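Local coordinates for protein Abbfa_003403 (Acinetobacter baumannii, PDB 4ZXH) that is a four-domain nonribosomal peptide synthetase whose condensation, adenylation, carrier and thioesterase domains probably assemble and release a small peptide product, at residues Q988-K993 against D999-L1004. Residues are numbered along the deposited sequence; the frame is centred on the assembly and turned at random.
Sequences QILSVK and DDFFEL
Leu990, in the last turn of helix 977-990, does most of the touching: its CD2 lies against Phe1001, while its CD1 sits between that ring and Leu1004, in the loop that leads to helix 1008-1022. Leu990 CD2 reaches Phe1001 CE1 at 3.6 Å, approaching the ring obliquely, while Leu990 CD1 lies 3.8 Å from Leu1004 CD1, the two leucine side chains crossing at about a right angle. Phe1001 has CG anti to its backbone N (chi1 176°), which swings the ring back to the helix although its CB does not head there. Ile989 CG2 comes in at the ring's edge, 4.1 Å from Phe1001 CE1. Past the helix end, where Ser991 turns the chain with positive phi, Val992 CG2 lies 4.0 Å from the carbonyl O of Leu1004.

No hydrogen bond crosses between the two segments. Within 999-1004, Asp1000 OD1 accepts from Phe1002 N (2.8 Å), an Asx turn, and also from Glu1003 N (3.2 Å), and Leu1004 N bonds to Asp1000 O. Asp1000 OD2 is held by Ser1035. The CB of Phe1002 points away from 988-993, and Phe1001 CD2 covers one face of the Phe1002 ring.

Phe986 meets the Phe1001 ring edge-to-face, Leu1010 and Leu1014 of helix 1008-1022 pack on it too, and the Phe1001 side chain is about 8 Å from the bound 4'-phosphopantetheine. The end of the carrier domain's first long helix and this loop are thus matched by shape and largely apolar character rather than by directional bonds, while the loop's own polar bonds shape the turn that presents Phe1001 and Leu1004.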
# COMPACT_ATOMS: atom_id res chain seq x y z
N GLN A 988 18.97 -22.67 1.62
CA GLN A 988 20.42 -22.72 1.78
C GLN A 988 20.93 -21.34 2.30
O GLN A 988 21.74 -21.25 3.24
CB GLN A 988 21.13 -23.01 0.48
CG GLN A 988 21.32 -24.36 0.24
CD GLN A 988 22.75 -24.73 0.04
OE1 GLN A 988 23.67 -23.93 -0.28
NE2 GLN A 988 22.93 -25.98 0.04
N ILE A 989 20.35 -20.26 1.76
CA ILE A 989 20.74 -18.87 2.06
C ILE A 989 20.17 -18.33 3.42
O ILE A 989 20.78 -17.51 4.10
CB ILE A 989 20.28 -17.96 0.87
CG1 ILE A 989 20.94 -16.59 0.90
CG2 ILE A 989 18.81 -17.72 0.92
CD1 ILE A 989 22.39 -16.68 0.64
N LEU A 990 19.02 -18.86 3.82
CA LEU A 990 18.34 -18.47 5.06
C LEU A 990 18.58 -19.41 6.23
O LEU A 990 18.16 -19.12 7.35
CB LEU A 990 16.82 -18.41 4.85
CG LEU A 990 16.25 -17.44 3.83
CD1 LEU A 990 14.79 -17.76 3.63
CD2 LEU A 990 16.41 -16.04 4.35
N SER A 991 19.21 -20.56 5.97
CA SER A 991 19.35 -21.62 6.97
C SER A 991 18.01 -22.03 7.58
O SER A 991 17.86 -22.11 8.79
CB SER A 991 20.31 -21.21 8.07
OG SER A 991 21.48 -20.67 7.51
N VAL A 992 17.04 -22.27 6.71
CA VAL A 992 15.74 -22.77 7.11
C VAL A 992 15.64 -24.17 6.51
O VAL A 992 15.89 -24.32 5.33
CB VAL A 992 14.61 -21.87 6.61
CG1 VAL A 992 13.26 -22.36 7.08
CG2 VAL A 992 14.85 -20.46 7.10
N LYS A 993 15.28 -25.17 7.32
CA LYS A 993 15.37 -26.56 6.88
C LYS A 993 14.46 -26.83 5.71
O LYS A 993 14.92 -27.37 4.72
CB LYS A 993 15.05 -27.54 8.01
CG LYS A 993 16.05 -27.52 9.17
CD LYS A 993 17.46 -27.89 8.71
CE LYS A 993 17.56 -29.35 8.33
NZ LYS A 993 18.91 -29.66 7.79
N ASP A 999 6.10 -19.43 1.62
CA ASP A 999 6.87 -18.81 2.68
C ASP A 999 7.55 -17.58 2.15
O ASP A 999 8.18 -17.62 1.09
CB ASP A 999 7.91 -19.78 3.27
CG ASP A 999 7.26 -20.90 4.06
OD1 ASP A 999 6.07 -20.76 4.44
OD2 ASP A 999 7.93 -21.93 4.31
N ASP A 1000 7.43 -16.49 2.89
CA ASP A 1000 7.99 -15.21 2.48
C ASP A 1000 9.46 -15.09 2.92
O ASP A 1000 9.83 -15.38 4.07
CB ASP A 1000 7.14 -14.07 3.05
CG ASP A 1000 7.61 -12.71 2.60
OD1 ASP A 1000 8.72 -12.28 3.02
OD2 ASP A 1000 6.86 -12.05 1.85
N PHE A 1001 10.28 -14.65 1.99
CA PHE A 1001 11.71 -14.59 2.19
C PHE A 1001 12.07 -13.78 3.43
O PHE A 1001 12.91 -14.19 4.22
CB PHE A 1001 12.37 -14.01 0.95
CG PHE A 1001 13.84 -13.82 1.07
CD1 PHE A 1001 14.71 -14.89 0.90
CD2 PHE A 1001 14.36 -12.55 1.31
CE1 PHE A 1001 16.09 -14.72 1.00
CE2 PHE A 1001 15.74 -12.36 1.41
CZ PHE A 1001 16.60 -13.44 1.25
N PHE A 1002 11.41 -12.64 3.61
CA PHE A 1002 11.78 -11.73 4.68
C PHE A 1002 11.13 -12.14 6.01
O PHE A 1002 11.71 -11.95 7.07
CB PHE A 1002 11.42 -10.29 4.30
CG PHE A 1002 12.19 -9.77 3.12
CD1 PHE A 1002 13.45 -9.19 3.28
CD2 PHE A 1002 11.67 -9.88 1.83
CE1 PHE A 1002 14.19 -8.73 2.18
CE2 PHE A 1002 12.40 -9.42 0.73
CZ PHE A 1002 13.66 -8.85 0.90
N GLU A 1003 9.93 -12.73 5.94
CA GLU A 1003 9.32 -13.30 7.14
C GLU A 1003 10.11 -14.48 7.67
O GLU A 1003 10.17 -14.68 8.88
CB GLU A 1003 7.89 -13.72 6.86
CG GLU A 1003 6.94 -12.56 6.67
CD GLU A 1003 5.55 -12.98 6.23
OE1 GLU A 1003 5.31 -14.21 6.09
OE2 GLU A 1003 4.70 -12.09 6.01
N LEU A 1004 10.71 -15.26 6.78
CA LEU A 1004 11.53 -16.38 7.19
C LEU A 1004 12.86 -15.98 7.85
O LEU A 1004 13.61 -16.84 8.30
CB LEU A 1004 11.83 -17.28 6.00
CG LEU A 1004 10.70 -18.15 5.47
CD1 LEU A 1004 11.20 -18.88 4.27
CD2 LEU A 1004 10.17 -19.13 6.52